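Local coordinates for protein N-(5'-phosphoribosyl)anthranilate isomerase (PDB 4WUI) that probably catalyses the isomerisation of N-(5-phosphoribosyl)anthranilate to 1-(2-carboxyphenylamino)-1-deoxyribulose 5-phosphate in tryptophan biosynthesis, at residues H44-T49 with E75-S80; V81-G86 with W104-L109; L125-P130 with G150-A155. All coordinates share one frame; numbering follows the deposited sequence.

Overall arrangement
Following the chain from its N terminus, contact 1 comes first: helix 42-50 meets the end of helix 67-77, closing a loop that runs through strand 57-62. The second segment of contact 1 leads directly into the first of contact 2, where strands 81-84 and 103-108 pair side by side, helix 90-99 forming the connection between them. Contact 3 then joins strands 124-128 and 152-155. The three loops follow in series; none nests in or crosses another. Contacts 2 and 3, with centres about 9 Å apart, share one closed eight-stranded parallel barrel through the pairing of 103-108 with 124-128. Contact 1, its centre about 18 Å from that of contact 2, belongs to the surrounding layer of helices.

Contact 1 (H44-T49 with E75-S80); sequences HISTLT and ESTGVS
Where Thr49 meets Thr77, the flat groups involved are peptide carbonyls: the Thr49 methyl CG2 lies 3.4 Å from Thr77 O, and the carbonyl plane of Ile45 has Thr49 N on one face and Thr49 OG1 on the other. OG1 donates to Ile45 O at 2.9 Å from 36° above that plane. This intrahelical bond fixes the threonine's rotation, with CG2 anti to its own backbone N and turned to the 75-80 segment.

Methyl meets methyl where Ile45 CG2 approaches Thr77 CG2 at 3.7 Å, the two side chains meeting obliquely. Thr77 chi1 of 60° sets OG1 between the backbone N and the carbonyl carbon, where it bonds to Leu73 O within its own helix, leaving CG2 to sit between Ile45 CG2 and Ser46 OG. Val79 CG1 lies against the Thr49 hydroxyl, 3.7 Å from OG1, and near Thr49 CG2, the side chains roughly perpendicular.

Polar linkage runs through water. One molecule donates to both Ser46 O (2.8 Å) and Thr77 O (2.7 Å). A second joins Ser46 OG and Ser76 OG, but Ser46 has two conformers, so this bridge is less certain. The strongest partner of Ser46 OG is Pro42 O.

The chain leaves helix 67-77 at Gly78, whose phi is 79°, and Val79 turns onto Thr58 and Leu60 of strand 57-62. Ile45 also reaches Leu60, as well as Phe30 on strand 27-32. Two successive outer helices packed side by side over barrel strands are characteristic of the (beta-alpha)8, or TIM-barrel, fold.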
loop_
_atom_site.group_PDB
_atom_site.type_symbol
_atom_site.label_atom_id
_atom_site.label_comp_id
_atom_site.label_asym_id
_atom_site.label_seq_id
_atom_site.Cartn_x
_atom_site.Cartn_y
_atom_site.Cartn_z
ATOM N N HIS A 44 3.762 18.714 4.968
ATOM C CA HIS A 44 3.408 18.357 3.600
ATOM C C HIS A 44 2.375 17.235 3.581
ATOM O O HIS A 44 1.430 17.268 2.782
ATOM C CB HIS A 44 4.667 18.009 2.819
ATOM C CG HIS A 44 4.476 18.070 1.342
ATOM N ND1 HIS A 44 5.471 17.743 0.447
ATOM C CD2 HIS A 44 3.420 18.489 0.605
ATOM C CE1 HIS A 44 5.025 17.941 -0.783
ATOM N NE2 HIS A 44 3.777 18.382 -0.714
ATOM N N ILE A 45 2.540 16.236 4.429
ATOM C CA ILE A 45 1.522 15.183 4.513
ATOM C C ILE A 45 0.166 15.796 4.900
ATOM O O ILE A 45 -0.866 15.398 4.376
ATOM C CB ILE A 45 1.910 14.083 5.503
ATOM C CG1 ILE A 45 3.207 13.417 5.059
ATOM C CG2 ILE A 45 0.788 13.046 5.641
ATOM C CD1 ILE A 45 3.839 12.479 6.083
ATOM N N SER A 46 0.159 16.742 5.825
ATOM C CA SER A 46 -1.080 17.356 6.237
ATOM C C SER A 46 -1.767 18.034 5.048
ATOM O O SER A 46 -2.959 17.793 4.795
ATOM C CB SER A 46 -0.811 18.340 7.353
ATOM O OG SER A 46 -0.417 17.665 8.535
ATOM N N THR A 47 -1.064 18.868 4.292
ATOM C CA THR A 47 -1.753 19.533 3.196
ATOM C C THR A 47 -2.194 18.540 2.123
ATOM O O THR A 47 -3.320 18.645 1.608
ATOM C CB THR A 47 -0.968 20.674 2.557
ATOM O OG1 THR A 47 0.172 20.131 1.899
ATOM C CG2 THR A 47 -0.563 21.741 3.566
ATOM N N LEU A 48 -1.353 17.571 1.804
ATOM C CA LEU A 48 -1.711 16.599 0.773
ATOM C C LEU A 48 -2.972 15.826 1.172
ATOM O O LEU A 48 -3.902 15.636 0.373
ATOM C CB LEU A 48 -0.564 15.625 0.544
ATOM C CG LEU A 48 0.607 16.153 -0.295
ATOM C CD1 LEU A 48 1.852 15.313 -0.068
ATOM C CD2 LEU A 48 0.277 16.243 -1.774
ATOM N N THR A 49 -3.010 15.371 2.415
ATOM C CA THR A 49 -4.120 14.582 2.900
ATOM C C THR A 49 -5.426 15.337 2.792
ATOM O O THR A 49 -6.453 14.766 2.425
ATOM C CB THR A 49 -3.865 14.139 4.359
ATOM O OG1 THR A 49 -2.739 13.248 4.383
ATOM C CG2 THR A 49 -5.030 13.439 5.001
ATOM N N GLU A 75 -2.666 11.128 13.807
ATOM C CA GLU A 75 -3.724 12.002 14.284
ATOM C C GLU A 75 -3.610 13.400 13.675
ATOM O O GLU A 75 -4.576 13.927 13.122
ATOM C CB GLU A 75 -3.690 12.084 15.810
ATOM C CG GLU A 75 -4.016 10.772 16.517
ATOM C CD GLU A 75 -5.490 10.378 16.434
ATOM O OE1 GLU A 75 -5.824 9.270 16.903
ATOM O OE2 GLU A 75 -6.315 11.173 15.922
ATOM N N SER A 76 -2.426 14.000 13.740
ATOM C CA SER A 76 -2.298 15.397 13.331
ATOM C C SER A 76 -2.501 15.607 11.843
ATOM O O SER A 76 -3.030 16.633 11.431
ATOM C CB SER A 76 -0.972 15.956 13.790
ATOM O OG SER A 76 0.108 15.415 13.087
ATOM N N THR A 77 -2.118 14.617 11.047
ATOM C CA THR A 77 -2.284 14.717 9.598
ATOM C C THR A 77 -3.689 14.413 9.136
ATOM O O THR A 77 -4.053 14.734 8.016
ATOM C CB THR A 77 -1.317 13.807 8.842
ATOM O OG1 THR A 77 -1.527 12.440 9.207
ATOM C CG2 THR A 77 0.137 14.223 9.072
ATOM N N GLY A 78 -4.485 13.745 9.962
ATOM C CA GLY A 78 -5.854 13.460 9.601
ATOM C C GLY A 78 -6.038 12.292 8.638
ATOM O O GLY A 78 -7.120 12.158 8.044
ATOM N N VAL A 79 -5.039 11.424 8.503
ATOM C CA VAL A 79 -5.168 10.267 7.633
ATOM C C VAL A 79 -6.231 9.284 8.168
ATOM O O VAL A 79 -6.565 9.245 9.354
ATOM C CB VAL A 79 -3.847 9.532 7.437
ATOM C CG1 VAL A 79 -2.841 10.405 6.684
ATOM C CG2 VAL A 79 -3.291 9.006 8.760
ATOM N N SER A 80 -6.713 8.442 7.267
ATOM C CA SER A 80 -7.650 7.376 7.600
ATOM C C SER A 80 -6.950 6.198 8.289
ATOM O O SER A 80 -7.548 5.538 9.144
ATOM C CB SER A 80 -8.323 6.845 6.307
ATOM O OG SER A 80 -8.692 7.824 5.326
HETATM O O HOH W 1 -4.808 17.010 6.789
HETATM O O HOH W 2 0.742 17.198 10.968
#

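Contact 2 (V81-G86 with W104-L109); sequences VLQLHG and WRATSL
Backbone hydrogen bonds tie Leu84 to Trp104 and Ala106 on the neighbouring strand. Trp104 N donates to Leu82 O, Leu84 N to Trp104 O and Ala106 N to Leu84 O, each at 2.9 Å. Their alternation, with strand directions only 24° apart, is the evidence for parallel pairing. A weaker CA-H...O contact adds Gln83 CA to Trp104 O at 3.6 Å.

Helix 90-99 connects the two strands in a beta-alpha-beta unit, the repeating element of the (beta-alpha)8 barrel.

The aromatic contact is a CH-pi interaction. Val81 CG1 sits 3.4 Å from the centroid of the five-membered ring of Trp104, only 3° off its normal; its position anti to the backbone N swings this methyl over the indole.

The Gln83 amide lies beside the indole edge, OE1 near the ring plane and 3.6 Å from Trp104 CE3, with amide and ring planes 21° apart. Hydrogen bonds to outside partners hold both groups: Gln83 OE1 accepts from Lys7 NZ, and Trp104 NE1 is bonded to Glu123 OE2. Replacing this tryptophan by an alanine would probably open a gap beneath Val81 CG1, deprive Glu123 of its indole donor and strip one flank of the Gln83 amide of its neighbour.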
loop_
_atom_site.group_PDB
_atom_site.type_symbol
_atom_site.label_atom_id
_atom_site.label_comp_id
_atom_site.label_asym_id
_atom_site.label_seq_id
_atom_site.Cartn_x
_atom_site.Cartn_y
_atom_site.Cartn_z
ATOM N N VAL A 81 -5.750 5.860 7.839
ATOM C CA VAL A 81 -5.084 4.603 8.175
ATOM C C VAL A 81 -3.614 4.866 8.516
ATOM O O VAL A 81 -2.970 5.683 7.863
ATOM C CB VAL A 81 -5.126 3.630 6.978
ATOM C CG1 VAL A 81 -4.362 2.355 7.234
ATOM C CG2 VAL A 81 -6.545 3.321 6.538
ATOM N N LEU A 82 -3.115 4.144 9.515
ATOM C CA LEU A 82 -1.687 4.076 9.827
ATOM C C LEU A 82 -1.134 2.741 9.370
ATOM O O LEU A 82 -1.566 1.696 9.873
ATOM C CB LEU A 82 -1.483 4.266 11.331
ATOM C CG LEU A 82 -0.048 4.118 11.839
ATOM C CD1 LEU A 82 0.894 5.129 11.209
ATOM C CD2 LEU A 82 -0.008 4.254 13.354
ATOM N N GLN A 83 -0.195 2.747 8.411
ATOM C CA GLN A 83 0.437 1.556 7.892
ATOM C C GLN A 83 1.871 1.458 8.427
ATOM O O GLN A 83 2.677 2.376 8.224
ATOM C CB GLN A 83 0.452 1.545 6.350
ATOM C CG GLN A 83 1.155 0.362 5.756
ATOM C CD GLN A 83 1.245 0.412 4.253
ATOM O OE1 GLN A 83 0.279 0.758 3.576
ATOM N NE2 GLN A 83 2.405 0.066 3.715
ATOM N N LEU A 84 2.178 0.342 9.087
ATOM C CA LEU A 84 3.455 0.101 9.726
ATOM C C LEU A 84 4.269 -0.869 8.884
ATOM O O LEU A 84 3.839 -1.987 8.594
ATOM C CB LEU A 84 3.218 -0.518 11.109
ATOM C CG LEU A 84 2.365 0.311 12.043
ATOM C CD1 LEU A 84 2.090 -0.449 13.335
ATOM C CD2 LEU A 84 2.979 1.661 12.304
ATOM N N HIS A 85 5.476 -0.455 8.519
ATOM C CA HIS A 85 6.357 -1.347 7.793
ATOM C C HIS A 85 6.871 -2.483 8.691
ATOM O O HIS A 85 6.636 -2.521 9.906
ATOM C CB HIS A 85 7.509 -0.550 7.239
ATOM C CG HIS A 85 8.127 -1.133 6.008
ATOM N ND1 HIS A 85 9.448 -1.536 5.947
ATOM C CD2 HIS A 85 7.620 -1.319 4.764
ATOM C CE1 HIS A 85 9.724 -1.961 4.724
ATOM N NE2 HIS A 85 8.628 -1.846 3.988
ATOM N N GLY A 86 7.588 -3.421 8.093
ATOM C CA GLY A 86 7.947 -4.651 8.775
ATOM C C GLY A 86 8.964 -4.526 9.902
ATOM O O GLY A 86 9.118 -5.475 10.687
ATOM N N TRP A 104 -2.636 -0.957 9.654
ATOM C CA TRP A 104 -2.219 -1.985 8.707
ATOM C C TRP A 104 -0.813 -2.450 9.078
ATOM O O TRP A 104 0.044 -1.644 9.407
ATOM C CB TRP A 104 -2.264 -1.482 7.276
ATOM C CG TRP A 104 -3.621 -1.138 6.764
ATOM C CD1 TRP A 104 -4.812 -1.257 7.392
ATOM C CD2 TRP A 104 -3.907 -0.658 5.460
ATOM N NE1 TRP A 104 -5.827 -0.860 6.576
ATOM C CE2 TRP A 104 -5.303 -0.496 5.370
ATOM C CE3 TRP A 104 -3.108 -0.322 4.371
ATOM C CZ2 TRP A 104 -5.920 0.017 4.229
ATOM C CZ3 TRP A 104 -3.733 0.163 3.239
ATOM C CH2 TRP A 104 -5.108 0.347 3.179
ATOM N N ARG A 105 -0.624 -3.763 9.027
ATOM C CA ARG A 105 0.621 -4.454 9.299
ATOM C C ARG A 105 1.229 -4.813 7.918
ATOM O O ARG A 105 0.626 -5.503 7.140
ATOM C CB ARG A 105 0.354 -5.718 10.216
ATOM C CG ARG A 105 1.581 -6.559 10.538
ATOM C CD ARG A 105 1.388 -7.525 11.672
ATOM N NE ARG A 105 0.425 -8.581 11.410
ATOM C CZ ARG A 105 0.708 -9.812 11.000
ATOM N NH1 ARG A 105 1.926 -10.168 10.675
ATOM N NH2 ARG A 105 -0.281 -10.662 10.837
ATOM N N ALA A 106 2.385 -4.295 7.558
ATOM C CA ALA A 106 3.088 -4.709 6.366
ATOM C C ALA A 106 4.214 -5.687 6.722
ATOM O O ALA A 106 4.848 -5.560 7.774
ATOM C CB ALA A 106 3.660 -3.491 5.609
ATOM N N THR A 107 4.450 -6.672 5.849
ATOM C CA THR A 107 5.530 -7.629 6.022
ATOM C C THR A 107 5.950 -8.185 4.681
ATOM O O THR A 107 5.384 -7.873 3.646
ATOM C CB THR A 107 5.109 -8.794 6.934
ATOM O OG1 THR A 107 6.257 -9.580 7.287
ATOM C CG2 THR A 107 4.039 -9.667 6.298
ATOM N N SER A 108 6.959 -9.026 4.681
ATOM C CA SER A 108 7.357 -9.602 3.418
ATOM C C SER A 108 7.528 -11.065 3.580
ATOM O O SER A 108 7.711 -11.550 4.673
ATOM C CB SER A 108 8.633 -8.977 2.957
ATOM O OG SER A 108 9.604 -9.297 3.905
ATOM N N LEU A 109 7.450 -11.801 2.484
ATOM C CA LEU A 109 7.487 -13.238 2.636
ATOM C C LEU A 109 8.806 -13.757 3.123
ATOM O O LEU A 109 8.845 -14.773 3.825
ATOM C CB LEU A 109 7.099 -13.933 1.344
ATOM C CG LEU A 109 5.588 -13.953 1.146
ATOM C CD1 LEU A 109 5.287 -14.642 -0.143
ATOM C CD2 LEU A 109 4.844 -14.666 2.292
HETATM O O HOH W 3 4.116 -4.216 10.323
#

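Contact 3 (L125-P130 with G150-A155); sequences LLLDAP and GRWLLA
Trp152 and Leu127 meet obliquely, the indole atom CE3 lying 4.1 Å from Leu127 CB and CZ3 near Leu127 CD2. Chi1 of 70° places Trp152 CG between its backbone N and carbonyl carbon, sending the ring along the sheet surface toward Leu127. Strand pairing sets Trp152 CA in a CA-H...O contact with Leu125 O at 3.0 Å, and CB comes equally close to that oxygen. Gly150 O lies in the indole plane, at its edge.

The opposite face of the sheet carries Leu126, Leu153, Asp128 and Ala155. Leu126 reaches diagonally along it: its CG faces Leu153 CB, while CD2 comes 4.1 Å from Ala155 CB. Asp128 has CG anti to its backbone N, chi1 -169°, and its carboxylate leans across, OD1 standing 3.2 Å from Ala155 C; OD1 and Ala155 O are two acceptors with no bond between them. Leu126, Leu127 and Asp128 each have a second conformer, so these side-chain contacts are those of one. OD1 is hydrogen-bonded to a citrate, probably from the crystallisation liquor. Asp128 and Ala155 end their strands C-terminally, where (beta-alpha)8 enzymes have their active sites, consistent with the citrate marking a pocket.

These orientations follow from the strand register. Leu153 N donates to Leu125 O, Leu127 N to Leu153 O at 2.9 Å, and Ala155 N to Leu127 O. Bonds from Leu125 N to Arg151 O (3.2 Å) and from Ala129 N to Ala155 O (2.8 Å) extend the ladder. Strand directions differ by 20°, confirming parallel pairing.

Within the closed barrel, strand 124-128 pairs on its other edge with 103-108. Strand 152-155 passes on to 174-177, where Asp176 touches Leu126 and Ala155. Trp152 packs on Trp173 and Leu127 on Leu143, both in loops, and the 19 residues linking the segments contain no helix.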
loop_
_atom_site.group_PDB
_atom_site.type_symbol
_atom_site.label_atom_id
_atom_site.label_comp_id
_atom_site.label_asym_id
_atom_site.label_seq_id
_atom_site.Cartn_x
_atom_site.Cartn_y
_atom_site.Cartn_z
ATOM N N LEU A 125 -3.385 -6.841 6.372
ATOM C CA LEU A 125 -1.995 -7.210 6.213
ATOM C C LEU A 125 -1.532 -6.928 4.773
ATOM O O LEU A 125 -2.206 -7.337 3.825
ATOM C CB LEU A 125 -1.874 -8.705 6.490
ATOM C CG LEU A 125 -0.527 -9.360 6.478
ATOM C CD1 LEU A 125 0.380 -8.769 7.502
ATOM C CD2 LEU A 125 -0.711 -10.847 6.762
ATOM N N LEU A 126 -0.410 -6.236 4.623
ATOM C CA LEU A 126 0.178 -6.004 3.320
ATOM C C LEU A 126 1.357 -6.978 3.231
ATOM O O LEU A 126 2.256 -6.951 4.089
ATOM C CB LEU A 126 0.556 -4.540 3.183
ATOM C CG LEU A 126 1.148 -4.168 1.835
ATOM C CD1 LEU A 126 0.917 -2.697 1.601
ATOM C CD2 LEU A 126 2.622 -4.449 1.825
ATOM N N LEU A 127 1.322 -7.855 2.226
ATOM C CA LEU A 127 2.330 -8.885 2.037
ATOM C C LEU A 127 3.138 -8.572 0.792
ATOM O O LEU A 127 2.592 -8.564 -0.318
ATOM C CB LEU A 127 1.663 -10.239 1.892
ATOM C CG LEU A 127 2.570 -11.438 1.734
ATOM C CD1 LEU A 127 3.510 -11.537 2.915
ATOM C CD2 LEU A 127 1.690 -12.705 1.584
ATOM N N ASP A 128 4.433 -8.342 0.975
ATOM C CA ASP A 128 5.310 -7.978 -0.145
ATOM C C ASP A 128 6.126 -9.181 -0.562
ATOM O O ASP A 128 6.860 -9.796 0.250
ATOM C CB ASP A 128 6.229 -6.823 0.251
ATOM C CG ASP A 128 6.991 -6.208 -0.925
ATOM O OD1 ASP A 128 6.408 -6.059 -2.009
ATOM O OD2 ASP A 128 8.166 -5.833 -0.748
ATOM N N ALA A 129 6.010 -9.492 -1.845
ATOM C CA ALA A 129 6.635 -10.648 -2.476
ATOM C C ALA A 129 7.457 -10.126 -3.653
ATOM O O ALA A 129 7.119 -10.345 -4.812
ATOM C CB ALA A 129 5.578 -11.602 -2.969
ATOM N N PRO A 130 8.517 -9.363 -3.373
ATOM C CA PRO A 130 9.275 -8.638 -4.404
ATOM C C PRO A 130 9.881 -9.484 -5.515
ATOM O O PRO A 130 10.105 -8.920 -6.600
ATOM C CB PRO A 130 10.367 -7.934 -3.591
ATOM C CG PRO A 130 10.474 -8.685 -2.365
ATOM C CD PRO A 130 9.094 -9.114 -2.041
ATOM N N GLY A 150 -7.909 -13.510 5.317
ATOM C CA GLY A 150 -8.544 -12.246 5.672
ATOM C C GLY A 150 -8.256 -11.122 4.672
ATOM O O GLY A 150 -7.954 -11.347 3.494
ATOM N N ARG A 151 -8.338 -9.892 5.149
ATOM C CA ARG A 151 -8.155 -8.703 4.317
ATOM C C ARG A 151 -6.662 -8.435 4.146
ATOM O O ARG A 151 -5.949 -8.236 5.121
ATOM C CB ARG A 151 -8.847 -7.507 4.986
ATOM C CG ARG A 151 -10.351 -7.743 5.215
ATOM C CD ARG A 151 -11.104 -6.569 5.842
ATOM N NE ARG A 151 -10.676 -6.331 7.208
ATOM C CZ ARG A 151 -11.434 -5.800 8.153
ATOM N NH1 ARG A 151 -12.664 -5.392 7.904
ATOM N NH2 ARG A 151 -10.931 -5.706 9.364
ATOM N N TRP A 152 -6.197 -8.449 2.902
ATOM C CA TRP A 152 -4.775 -8.283 2.634
ATOM C C TRP A 152 -4.542 -7.604 1.311
ATOM O O TRP A 152 -5.372 -7.662 0.407
ATOM C CB TRP A 152 -4.027 -9.636 2.679
ATOM C CG TRP A 152 -4.307 -10.596 1.568
ATOM C CD1 TRP A 152 -5.432 -11.314 1.339
ATOM C CD2 TRP A 152 -3.379 -10.974 0.537
ATOM N NE1 TRP A 152 -5.293 -12.093 0.228
ATOM C CE2 TRP A 152 -4.025 -11.923 -0.269
ATOM C CE3 TRP A 152 -2.049 -10.616 0.233
ATOM C CZ2 TRP A 152 -3.380 -12.578 -1.311
ATOM C CZ3 TRP A 152 -1.427 -11.243 -0.804
ATOM C CH2 TRP A 152 -2.084 -12.201 -1.578
ATOM N N LEU A 153 -3.381 -6.965 1.198
ATOM C CA LEU A 153 -2.907 -6.416 -0.080
ATOM C C LEU A 153 -1.655 -7.126 -0.503
ATOM O O LEU A 153 -0.735 -7.316 0.295
ATOM C CB LEU A 153 -2.612 -4.910 -0.002
ATOM C CG LEU A 153 -3.752 -4.010 0.471
ATOM C CD1 LEU A 153 -3.287 -2.553 0.522
ATOM C CD2 LEU A 153 -5.008 -4.152 -0.364
ATOM N N LEU A 154 -1.604 -7.482 -1.781
ATOM C CA LEU A 154 -0.409 -7.999 -2.411
ATOM C C LEU A 154 0.438 -6.836 -2.908
ATOM O O LEU A 154 -0.047 -5.956 -3.601
ATOM C CB LEU A 154 -0.817 -8.859 -3.616
ATOM C CG LEU A 154 0.298 -9.396 -4.493
ATOM C CD1 LEU A 154 1.165 -10.395 -3.755
ATOM C CD2 LEU A 154 -0.268 -9.997 -5.794
ATOM N N ALA A 155 1.724 -6.895 -2.608
ATOM C CA ALA A 155 2.723 -6.024 -3.191
ATOM C C ALA A 155 3.870 -6.875 -3.687
ATOM O O ALA A 155 4.050 -8.025 -3.255
ATOM C CB ALA A 155 3.215 -5.014 -2.185
#